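Local coordinates for pyruvate kinase (Pyrobaculum aerophilum, PDB 3QTG), which transfers the phosphoryl group of phosphoenolpyruvate to ADP, making pyruvate and ATP in the last step of glycolysis, at residues Pro84-Val96 and Asp108-Phe122. Sequence-based numbering, arbitrary orientation.
Sequences PSIRVGSTSPINV and DKSDGTYIPVPNKAF
Ile86 meets Val117, Asn119 and Phe122 with its two branches where the chain, having left the TIM barrel after its third strand, enters the small beta domain (B domain) that pyruvate kinases insert there. This is the tight end of the contact. With CG1 beside the backbone N (chi1 -65°), Ile86 divides its branches: CG2 presses on Val117 CG1 at 3.4 Å, closer than usual for two methyls, while CD1 reaches the start of helix 120-125, 3.8 Å from Phe122 CB. Asn119 meets the same isoleucine through its CB and, as N-cap, turns OD1 to accept from Ala121 N at 3.2 Å. Tyr174 and Ile176 also touch Ile86, which is buried.

Farther along, the backbones take over. Gly89 N gives a nearly straight bond to Pro116 O (2.8 Å), approaching from above the carbonyl plane. Val88 lays CG1 and CG2 over Ile115 CG2, and Ile115 in turn rests on Val102 and Phe104 of strand 101-106. The backbone of Val88 also bonds to Gly164 and Lys165; Lys165 and Arg87 probably bind ATP, as in related kinases.

Toward solvent the fit slackens. Ser90 and Lys109 form a single beta bridge: Ser90 N donates to Asp108 O at 2.9 Å, and Ser90 O receives Ser110 N almost head-on. The exposed Lys109 chain, bent at chi2, runs alongside Ser90, with CD 3.5 Å from Ser90 OG. Beyond the bridge, a chi1 of -172° turns Thr91 OG1 opposite the backbone N and brings it to Ser110 OG, with which it shares a hydrogen bond. That serine oxygen also closes an ST turn, accepting from Gly112 N at 3.0 Å.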
ATOM      1  N   PRO A  84     -41.237  22.617   7.937  1.00 46.37           N
ATOM      2  CA  PRO A  84     -42.559  22.401   8.531  1.00 46.49           C
ATOM      3  C   PRO A  84     -42.457  22.049  10.021  1.00 46.30           C
ATOM      4  O   PRO A  84     -41.392  21.696  10.525  1.00 45.93           O
ATOM      5  CB  PRO A  84     -43.144  21.246   7.709  1.00 46.56           C
ATOM      6  CG  PRO A  84     -41.939  20.506   7.146  1.00 47.04           C
ATOM      7  CD  PRO A  84     -40.786  21.502   7.081  1.00 45.83           C
ATOM      8  N   SER A  85     -43.556  22.196  10.744  1.00 46.24           N
ATOM      9  CA  SER A  85     -43.562  21.858  12.146  1.00 45.70           C
ATOM     10  C   SER A  85     -44.972  21.443  12.446  1.00 45.10           C
ATOM     11  O   SER A  85     -45.905  21.829  11.714  1.00 45.97           O
ATOM     12  CB  SER A  85     -43.204  23.080  12.987  1.00 46.16           C
ATOM     13  OG  SER A  85     -44.142  24.124  12.751  1.00 48.92           O
ATOM     14  N   ILE A  86     -45.128  20.661  13.510  1.00 42.74           N
ATOM     15  CA  ILE A  86     -46.442  20.375  14.048  1.00 40.51           C
ATOM     16  C   ILE A  86     -46.536  21.075  15.394  1.00 39.60           C
ATOM     17  O   ILE A  86     -45.677  20.890  16.249  1.00 37.29           O
ATOM     18  CB  ILE A  86     -46.709  18.841  14.170  1.00 40.83           C
ATOM     19  CG1 ILE A  86     -46.747  18.203  12.779  1.00 39.87           C
ATOM     20  CG2 ILE A  86     -48.006  18.587  14.949  1.00 38.18           C
ATOM     21  CD1 ILE A  86     -47.075  16.700  12.763  1.00 40.79           C
ATOM     22  N   ARG A  87     -47.572  21.898  15.560  1.00 39.14           N
ATOM     23  CA  ARG A  87     -47.719  22.683  16.777  1.00 39.66           C
ATOM     24  C   ARG A  87     -49.055  22.448  17.447  1.00 39.10           C
ATOM     25  O   ARG A  87     -50.028  22.129  16.777  1.00 39.58           O
ATOM     26  CB  ARG A  87     -47.528  24.168  16.465  1.00 40.69           C
ATOM     27  CG  ARG A  87     -46.093  24.468  16.077  1.00 42.36           C
ATOM     28  CD  ARG A  87     -45.908  25.836  15.439  1.00 48.96           C
ATOM     29  NE  ARG A  87     -44.485  25.988  15.114  1.00 55.02           N
ATOM     30  CZ  ARG A  87     -43.547  26.403  15.968  1.00 56.18           C
ATOM     31  NH1 ARG A  87     -43.863  26.750  17.210  1.00 56.82           N
ATOM     32  NH2 ARG A  87     -42.286  26.481  15.573  1.00 57.17           N
ATOM     33  N   VAL A  88     -49.093  22.592  18.767  1.00 38.11           N
ATOM     34  CA  VAL A  88     -50.331  22.513  19.515  1.00 38.49           C
ATOM     35  C   VAL A  88     -51.274  23.571  18.900  1.00 39.01           C
ATOM     36  O   VAL A  88     -50.836  24.679  18.553  1.00 38.18           O
ATOM     37  CB  VAL A  88     -50.105  22.784  21.018  1.00 37.59           C
ATOM     38  CG1 VAL A  88     -51.414  22.786  21.788  1.00 37.36           C
ATOM     39  CG2 VAL A  88     -49.113  21.776  21.624  1.00 38.43           C
ATOM     40  N   GLY A  89     -52.546  23.213  18.751  1.00 39.84           N
ATOM     41  CA  GLY A  89     -53.549  24.144  18.236  1.00 40.83           C
ATOM     42  C   GLY A  89     -54.060  25.075  19.321  1.00 42.15           C
ATOM     43  O   GLY A  89     -53.470  25.190  20.399  1.00 41.58           O
ATOM     44  N   SER A  90     -55.179  25.731  19.052  1.00 43.04           N
ATOM     45  CA  SER A  90     -55.706  26.728  19.963  1.00 44.70           C
ATOM     46  C   SER A  90     -56.292  26.101  21.249  1.00 45.27           C
ATOM     47  O   SER A  90     -57.121  25.181  21.211  1.00 45.43           O
ATOM     48  CB  SER A  90     -56.722  27.632  19.233  1.00 45.21           C
ATOM     49  OG  SER A  90     -57.537  28.289  20.188  1.00 48.43           O
ATOM     50  N   THR A  91     -55.840  26.612  22.388  1.00 46.13           N
ATOM     51  CA  THR A  91     -56.226  26.111  23.706  1.00 47.28           C
ATOM     52  C   THR A  91     -55.719  27.107  24.766  1.00 48.36           C
ATOM     53  O   THR A  91     -54.695  27.765  24.573  1.00 48.16           O
ATOM     54  CB  THR A  91     -55.649  24.628  23.988  1.00 46.52           C
ATOM     55  OG1 THR A  91     -56.201  24.088  25.202  1.00 48.12           O
ATOM     56  CG2 THR A  91     -54.155  24.604  24.094  1.00 43.58           C
ATOM     57  N   SER A  92     -56.441  27.208  25.874  1.00 49.97           N
ATOM     58  CA  SER A  92     -55.904  27.814  27.085  1.00 51.63           C
ATOM     59  C   SER A  92     -54.771  26.909  27.599  1.00 51.57           C
ATOM     60  O   SER A  92     -54.756  25.704  27.297  1.00 51.79           O
ATOM     61  CB  SER A  92     -57.008  27.916  28.128  1.00 52.21           C
ATOM     62  OG  SER A  92     -57.608  26.639  28.320  1.00 54.31           O
ATOM     63  N   PRO A  93     -53.799  27.477  28.347  1.00 51.73           N
ATOM     64  CA  PRO A  93     -52.674  26.650  28.815  1.00 50.95           C
ATOM     65  C   PRO A  93     -53.160  25.398  29.538  1.00 50.10           C
ATOM     66  O   PRO A  93     -54.117  25.457  30.307  1.00 50.09           O
ATOM     67  CB  PRO A  93     -51.929  27.583  29.774  1.00 51.39           C
ATOM     68  CG  PRO A  93     -52.239  28.982  29.230  1.00 52.16           C
ATOM     69  CD  PRO A  93     -53.670  28.887  28.783  1.00 52.15           C
ATOM     70  N   ILE A  94     -52.544  24.264  29.242  1.00 49.04           N
ATOM     71  CA  ILE A  94     -52.921  23.007  29.883  1.00 48.77           C
ATOM     72  C   ILE A  94     -51.809  22.611  30.846  1.00 48.48           C
ATOM     73  O   ILE A  94     -50.656  22.460  30.444  1.00 47.54           O
ATOM     74  CB  ILE A  94     -53.174  21.879  28.842  1.00 48.91           C
ATOM     75  CG1 ILE A  94     -54.435  22.184  28.028  1.00 49.73           C
ATOM     76  CG2 ILE A  94     -53.327  20.507  29.523  1.00 48.15           C
ATOM     77  CD1 ILE A  94     -54.356  21.714  26.599  1.00 51.71           C
ATOM     78  N   ASN A  95     -52.169  22.467  32.115  1.00 48.88           N
ATOM     79  CA  ASN A  95     -51.224  22.073  33.147  1.00 50.00           C
ATOM     80  C   ASN A  95     -51.209  20.563  33.311  1.00 49.75           C
ATOM     81  O   ASN A  95     -52.234  19.928  33.593  1.00 50.09           O
ATOM     82  CB  ASN A  95     -51.529  22.780  34.468  1.00 50.58           C
ATOM     83  CG  ASN A  95     -51.305  24.290  34.381  1.00 53.16           C
ATOM     84  OD1 ASN A  95     -50.202  24.766  34.630  1.00 57.15           O
ATOM     85  ND2 ASN A  95     -52.340  25.038  33.994  1.00 54.65           N
ATOM     86  N   VAL A  96     -50.030  20.005  33.110  1.00 49.29           N
ATOM     87  CA  VAL A  96     -49.831  18.573  33.089  1.00 49.60           C
ATOM     88  C   VAL A  96     -49.080  18.178  34.354  1.00 49.48           C
ATOM     89  O   VAL A  96     -48.073  18.802  34.697  1.00 49.53           O
ATOM     90  CB  VAL A  96     -49.083  18.179  31.775  1.00 49.57           C
ATOM     91  CG1 VAL A  96     -48.265  16.914  31.915  1.00 50.01           C
ATOM     92  CG2 VAL A  96     -50.081  18.070  30.628  1.00 50.26           C
ATOM     93  N   ASP A 108     -57.748  21.500  15.606  1.00 37.41           N
ATOM     94  CA  ASP A 108     -57.087  22.796  15.645  1.00 38.23           C
ATOM     95  C   ASP A 108     -57.555  23.636  16.850  1.00 38.79           C
ATOM     96  O   ASP A 108     -57.061  24.740  17.061  1.00 38.86           O
ATOM     97  CB  ASP A 108     -57.290  23.560  14.323  1.00 38.71           C
ATOM     98  CG  ASP A 108     -58.751  23.790  13.995  1.00 40.49           C
ATOM     99  OD1 ASP A 108     -59.620  23.140  14.607  1.00 40.48           O
ATOM    100  OD2 ASP A 108     -59.037  24.627  13.115  1.00 42.74           O
ATOM    101  N   LYS A 109     -58.485  23.101  17.638  1.00 39.08           N
ATOM    102  CA  LYS A 109     -59.044  23.818  18.787  1.00 40.79           C
ATOM    103  C   LYS A 109     -59.712  22.859  19.753  1.00 41.34           C
ATOM    104  O   LYS A 109     -60.592  22.109  19.365  1.00 41.12           O
ATOM    105  CB  LYS A 109     -60.026  24.941  18.369  1.00 40.96           C
ATOM    106  CG  LYS A 109     -60.678  25.608  19.575  1.00 41.92           C
ATOM    107  CD  LYS A 109     -60.704  27.107  19.467  1.00 46.73           C
ATOM    108  CE  LYS A 109     -61.197  27.718  20.790  1.00 47.92           C
ATOM    109  NZ  LYS A 109     -61.097  29.191  20.758  1.00 51.77           N
ATOM    110  N   SER A 110     -59.272  22.880  21.008  1.00 42.60           N
ATOM    111  CA  SER A 110     -59.856  22.031  22.037  1.00 44.42           C
ATOM    112  C   SER A 110     -60.884  22.783  22.883  1.00 45.77           C
ATOM    113  O   SER A 110     -60.999  24.004  22.794  1.00 45.76           O
ATOM    114  CB  SER A 110     -58.764  21.452  22.947  1.00 44.17           C
ATOM    115  OG  SER A 110     -58.503  22.345  24.009  1.00 46.90           O
ATOM    116  N   ASP A 111     -61.631  22.027  23.685  1.00 47.24           N
ATOM    117  CA  ASP A 111     -62.594  22.563  24.651  1.00 49.51           C
ATOM    118  C   ASP A 111     -61.965  22.612  26.041  1.00 49.47           C
ATOM    119  O   ASP A 111     -62.663  22.779  27.044  1.00 50.01           O
ATOM    120  CB  ASP A 111     -63.830  21.652  24.709  1.00 50.34           C
ATOM    121  CG  ASP A 111     -63.479  20.207  25.111  1.00 51.73           C
ATOM    122  OD1 ASP A 111     -62.272  19.876  25.237  1.00 52.04           O
ATOM    123  OD2 ASP A 111     -64.410  19.397  25.305  1.00 55.41           O
ATOM    124  N   GLY A 112     -60.649  22.433  26.098  1.00 49.80           N
ATOM    125  CA  GLY A 112     -59.944  22.404  27.372  1.00 49.85           C
ATOM    126  C   GLY A 112     -59.613  21.020  27.893  1.00 49.45           C
ATOM    127  O   GLY A 112     -58.683  20.878  28.677  1.00 50.28           O
ATOM    128  N   THR A 113     -60.338  19.990  27.456  1.00 49.18           N
ATOM    129  CA  THR A 113     -60.142  18.634  28.024  1.00 48.13           C
ATOM    130  C   THR A 113     -59.036  17.792  27.352  1.00 47.06           C
ATOM    131  O   THR A 113     -58.737  16.671  27.809  1.00 48.47           O
ATOM    132  CB  THR A 113     -61.460  17.806  28.060  1.00 48.53           C
ATOM    133  OG1 THR A 113     -61.943  17.609  26.731  1.00 49.76           O
ATOM    134  CG2 THR A 113     -62.559  18.513  28.877  1.00 49.98           C
ATOM    135  N   TYR A 114     -58.435  18.299  26.275  1.00 44.33           N
ATOM    136  CA  TYR A 114     -57.378  17.553  25.566  1.00 41.91           C
ATOM    137  C   TYR A 114     -56.396  18.486  24.865  1.00 40.31           C
ATOM    138  O   TYR A 114     -56.662  19.690  24.759  1.00 39.79           O
ATOM    139  CB  TYR A 114     -58.001  16.578  24.551  1.00 41.60           C
ATOM    140  CG  TYR A 114     -58.791  17.265  23.458  1.00 41.33           C
ATOM    141  CD1 TYR A 114     -58.169  17.625  22.260  1.00 41.12           C
ATOM    142  CD2 TYR A 114     -60.140  17.578  23.624  1.00 39.99           C
ATOM    143  CE1 TYR A 114     -58.857  18.259  21.253  1.00 40.57           C
ATOM    144  CE2 TYR A 114     -60.853  18.224  22.608  1.00 41.23           C
ATOM    145  CZ  TYR A 114     -60.196  18.550  21.426  1.00 41.96           C
ATOM    146  OH  TYR A 114     -60.842  19.178  20.398  1.00 42.76           O
ATOM    147  N   ILE A 115     -55.277  17.933  24.377  1.00 38.63           N
ATOM    148  CA  ILE A 115     -54.297  18.713  23.616  1.00 37.11           C
ATOM    149  C   ILE A 115     -54.646  18.607  22.136  1.00 37.16           C
ATOM    150  O   ILE A 115     -54.684  17.498  21.584  1.00 36.79           O
ATOM    151  CB  ILE A 115     -52.814  18.231  23.806  1.00 36.61           C
ATOM    152  CG1 ILE A 115     -52.450  17.957  25.270  1.00 38.04           C
ATOM    153  CG2 ILE A 115     -51.819  19.194  23.133  1.00 34.39           C
ATOM    154  CD1 ILE A 115     -52.916  19.019  26.264  1.00 41.07           C
ATOM    155  N   PRO A 116     -54.905  19.758  21.482  1.00 36.94           N
ATOM    156  CA  PRO A 116     -55.229  19.706  20.081  1.00 36.65           C
ATOM    157  C   PRO A 116     -53.983  19.695  19.168  1.00 36.20           C
ATOM    158  O   PRO A 116     -53.083  20.539  19.293  1.00 35.82           O
ATOM    159  CB  PRO A 116     -56.077  20.963  19.890  1.00 36.98           C
ATOM    160  CG  PRO A 116     -55.534  21.931  20.889  1.00 37.44           C
ATOM    161  CD  PRO A 116     -54.924  21.143  22.002  1.00 36.76           C
ATOM    162  N   VAL A 117     -53.935  18.736  18.255  1.00 35.97           N
ATOM    163  CA  VAL A 117     -52.832  18.645  17.298  1.00 35.96           C
ATOM    164  C   VAL A 117     -53.420  18.656  15.881  1.00 36.71           C
ATOM    165  O   VAL A 117     -54.003  17.659  15.459  1.00 37.03           O
ATOM    166  CB  VAL A 117     -51.967  17.391  17.522  1.00 35.72           C
ATOM    167  CG1 VAL A 117     -50.738  17.439  16.637  1.00 35.68           C
ATOM    168  CG2 VAL A 117     -51.530  17.288  18.979  1.00 34.98           C
ATOM    169  N   PRO A 118     -53.314  19.802  15.164  1.00 37.11           N
ATOM    170  CA  PRO A 118     -53.969  19.944  13.863  1.00 38.02           C
ATOM    171  C   PRO A 118     -53.230  19.320  12.669  1.00 38.57           C
ATOM    172  O   PRO A 118     -53.216  19.883  11.579  1.00 39.54           O
ATOM    173  CB  PRO A 118     -54.088  21.463  13.708  1.00 37.80           C
ATOM    174  CG  PRO A 118     -52.919  21.989  14.370  1.00 37.11           C
ATOM    175  CD  PRO A 118     -52.666  21.065  15.566  1.00 36.58           C
ATOM    176  N   ASN A 119     -52.639  18.150  12.856  1.00 39.01           N
ATOM    177  CA  ASN A 119     -51.951  17.513  11.738  1.00 39.03           C
ATOM    178  C   ASN A 119     -52.008  16.009  11.833  1.00 39.03           C
ATOM    179  O   ASN A 119     -51.482  15.432  12.798  1.00 37.86           O
ATOM    180  CB  ASN A 119     -50.504  17.999  11.640  1.00 38.78           C
ATOM    181  CG  ASN A 119     -49.976  17.907  10.225  1.00 41.58           C
ATOM    182  OD1 ASN A 119     -50.260  16.932   9.522  1.00 45.47           O
ATOM    183  ND2 ASN A 119     -49.249  18.933   9.779  1.00 41.92           N
ATOM    184  N   LYS A 120     -52.640  15.371  10.846  1.00 39.29           N
ATOM    185  CA  LYS A 120     -52.792  13.912  10.863  1.00 41.07           C
ATOM    186  C   LYS A 120     -51.445  13.175  10.834  1.00 39.69           C
ATOM    187  O   LYS A 120     -51.346  12.073  11.351  1.00 39.16           O
ATOM    188  CB  LYS A 120     -53.675  13.392   9.716  1.00 42.87           C
ATOM    189  CG  LYS A 120     -54.347  12.003  10.048  1.00 44.10           C
ATOM    190  CD  LYS A 120     -54.814  11.316   8.767  1.00 46.10           C
ATOM    191  CE  LYS A 120     -55.286   9.855   9.000  1.00 49.90           C
ATOM    192  NZ  LYS A 120     -56.752   9.753   9.318  1.00 52.68           N
ATOM    193  N   ALA A 121     -50.429  13.793  10.232  1.00 38.81           N
ATOM    194  CA  ALA A 121     -49.090  13.202  10.176  1.00 38.72           C
ATOM    195  C   ALA A 121     -48.537  12.871  11.575  1.00 38.42           C
ATOM    196  O   ALA A 121     -47.757  11.922  11.712  1.00 38.52           O
ATOM    197  CB  ALA A 121     -48.125  14.097   9.401  1.00 37.39           C
ATOM    198  N   PHE A 122     -48.950  13.634  12.599  1.00 37.86           N
ATOM    199  CA  PHE A 122     -48.590  13.325  13.989  1.00 36.89           C
ATOM    200  C   PHE A 122     -49.181  11.963  14.356  1.00 37.89           C
ATOM    201  O   PHE A 122     -48.495  11.094  14.907  1.00 37.49           O
ATOM    202  CB  PHE A 122     -49.097  14.400  14.962  1.00 36.62           C
ATOM    203  CG  PHE A 122     -48.824  14.080  16.436  1.00 35.98           C
ATOM    204  CD1 PHE A 122     -47.539  14.212  16.972  1.00 35.07           C
ATOM    205  CD2 PHE A 122     -49.845  13.636  17.264  1.00 34.69           C
ATOM    206  CE1 PHE A 122     -47.282  13.915  18.317  1.00 33.01           C
ATOM    207  CE2 PHE A 122     -49.618  13.340  18.611  1.00 34.93           C
ATOM    208  CZ  PHE A 122     -48.313  13.481  19.140  1.00 36.14           C
TER